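Local coordinates for ribosome maturation protein SDO1 homolog (Methanothermobacter thermautotrophicus, PDB 2WBM) that probably binds the ribosome and RNA and takes part in ribosome maturation, as a flexible archaeal member of the SDO1/SBDS family, at residues 132-135 against 140-143. Residues are numbered along the deposited sequence; the frame is centred on the assembly and turned at random.
Sequences AINP and PHPP
Ala132 O meets Pro140 CA at 4.1 Å where the chain doubles back after the short strand 132-133, and the nearest CA atoms, those of Ile133 and Pro140, are 4.6 Å apart. No direct hydrogen bond joins the two backbones. A water links them instead: it lies 2.6 Å from Ala132 O and accepts from His141 N at 2.7 Å. His141 makes the main side-chain contact. Its CG lies anti to its own carbonyl carbon (chi1 -71°), and the ring reaches across to the backbone of Ile133 and Asn134. His141 CD2 comes within 3.9 Å of Ile133 C. His141 NE2 packs 3.5 Å from Asn134 CB, and His141 CE1 lies 3.9 Å from Asn134 ND2. The Asn134 amide is nearly parallel to the imidazole, with 16° between the planes. Its OD1 accepts a hydrogen bond from Gln136 N, which helps to fix the amide. The buried imidazole is held by a hydrogen bond between NE2 and Pro179 O. Backbone hydrogen bonds between Ile133 and Lys181 join strand 132-133 antiparallel to strand 181-191. This is a water-bridged, histidine-packed turn in SBDS domain II, leading from helix 110-131 through strand 132-133 to Pro142, at the N-cap position of helix 143-152.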
ATOM      1  N   ALA A 132       2.824  12.082  -6.587  1.00 10.17           N
ATOM      2  CA  ALA A 132       2.458  13.498  -6.546  1.00 11.46           C
ATOM      3  C   ALA A 132       3.373  14.409  -7.357  1.00 11.73           C
ATOM      4  O   ALA A 132       4.546  14.102  -7.588  1.00 12.13           O
ATOM      5  CB  ALA A 132       2.393  13.992  -5.118  1.00 11.55           C
ATOM      6  N   ILE A 133       2.808  15.526  -7.798  1.00 11.82           N
ATOM      7  CA  ILE A 133       3.596  16.656  -8.279  1.00 13.17           C
ATOM      8  C   ILE A 133       3.128  17.921  -7.581  1.00 14.20           C
ATOM      9  O   ILE A 133       2.066  17.942  -6.961  1.00 14.98           O
ATOM     10  CB  ILE A 133       3.476  16.861  -9.804  1.00 14.83           C
ATOM     11  CG1 ILE A 133       2.023  17.179 -10.200  1.00 16.26           C
ATOM     12  CG2 ILE A 133       4.045  15.646 -10.550  1.00 13.44           C
ATOM     13  CD1 ILE A 133       1.877  17.840 -11.576  1.00 21.25           C
ATOM     14  N   ASN A 134       3.951  18.957  -7.666  1.00 14.14           N
ATOM     15  CA  ASN A 134       3.563  20.303  -7.319  1.00 16.47           C
ATOM     16  C   ASN A 134       2.894  20.858  -8.576  1.00 18.31           C
ATOM     17  O   ASN A 134       3.568  21.043  -9.588  1.00 17.59           O
ATOM     18  CB  ASN A 134       4.823  21.106  -6.970  1.00 15.01           C
ATOM     19  CG  ASN A 134       4.530  22.544  -6.589  1.00 19.94           C
ATOM     20  OD1 ASN A 134       3.511  23.117  -6.978  1.00 18.51           O
ATOM     21  ND2 ASN A 134       5.443  23.143  -5.835  1.00 19.55           N
ATOM     22  N   PRO A 135       1.563  21.096  -8.532  1.00 20.61           N
ATOM     23  CA  PRO A 135       0.876  21.546  -9.751  1.00 21.23           C
ATOM     24  C   PRO A 135       1.332  22.916 -10.254  1.00 21.99           C
ATOM     25  O   PRO A 135       1.071  23.249 -11.413  1.00 22.55           O
ATOM     26  CB  PRO A 135      -0.606  21.579  -9.348  1.00 22.18           C
ATOM     27  CG  PRO A 135      -0.611  21.597  -7.855  1.00 23.19           C
ATOM     28  CD  PRO A 135       0.617  20.850  -7.429  1.00 21.20           C
ATOM     29  N   PRO A 140       8.325  16.982  -8.898  1.00 12.72           N
ATOM     30  CA  PRO A 140       8.096  16.074  -7.768  1.00 11.06           C
ATOM     31  C   PRO A 140       8.315  16.748  -6.418  1.00 12.64           C
ATOM     32  O   PRO A 140       9.064  17.717  -6.330  1.00 13.53           O
ATOM     33  CB  PRO A 140       9.183  15.004  -7.958  1.00 12.17           C
ATOM     34  CG  PRO A 140       9.607  15.111  -9.372  1.00 10.85           C
ATOM     35  CD  PRO A 140       9.509  16.572  -9.677  1.00 12.70           C
ATOM     36  N   HIS A 141       7.652  16.239  -5.385  1.00 14.29           N
ATOM     37  CA  HIS A 141       7.978  16.598  -4.008  1.00 14.01           C
ATOM     38  C   HIS A 141       8.875  15.498  -3.444  1.00 14.45           C
ATOM     39  O   HIS A 141       8.512  14.323  -3.496  1.00 14.14           O
ATOM     40  CB  HIS A 141       6.716  16.687  -3.147  1.00 14.64           C
ATOM     41  CG  HIS A 141       5.843  17.868  -3.442  1.00 14.37           C
ATOM     42  ND1 HIS A 141       6.223  19.163  -3.163  1.00 16.76           N
ATOM     43  CD2 HIS A 141       4.591  17.944  -3.952  1.00 14.40           C
ATOM     44  CE1 HIS A 141       5.250  19.988  -3.509  1.00 18.09           C
ATOM     45  NE2 HIS A 141       4.251  19.274  -3.994  1.00 18.06           N
ATOM     46  N   PRO A 142      10.052  15.862  -2.906  1.00 15.58           N
ATOM     47  CA  PRO A 142      10.854  14.848  -2.224  1.00 15.28           C
ATOM     48  C   PRO A 142      10.089  14.263  -1.022  1.00 16.16           C
ATOM     49  O   PRO A 142       9.238  14.960  -0.441  1.00 15.23           O
ATOM     50  CB  PRO A 142      12.078  15.636  -1.741  1.00 14.84           C
ATOM     51  CG  PRO A 142      12.117  16.850  -2.591  1.00 17.70           C
ATOM     52  CD  PRO A 142      10.688  17.185  -2.865  1.00 14.21           C
ATOM     53  N   PRO A 143      10.366  12.990  -0.663  1.00 16.16           N
ATOM     54  CA  PRO A 143       9.783  12.382   0.545  1.00 16.83           C
ATOM     55  C   PRO A 143       9.858  13.278   1.792  1.00 16.41           C
ATOM     56  O   PRO A 143       8.867  13.398   2.513  1.00 16.76           O
ATOM     57  CB  PRO A 143      10.623  11.117   0.729  1.00 16.88           C
ATOM     58  CG  PRO A 143      10.951  10.713  -0.676  1.00 16.36           C
ATOM     59  CD  PRO A 143      11.165  12.012  -1.430  1.00 16.31           C
TER
HETATM   60  O   HOH W   1       6.149  14.035  -5.523  1.00 15.69           O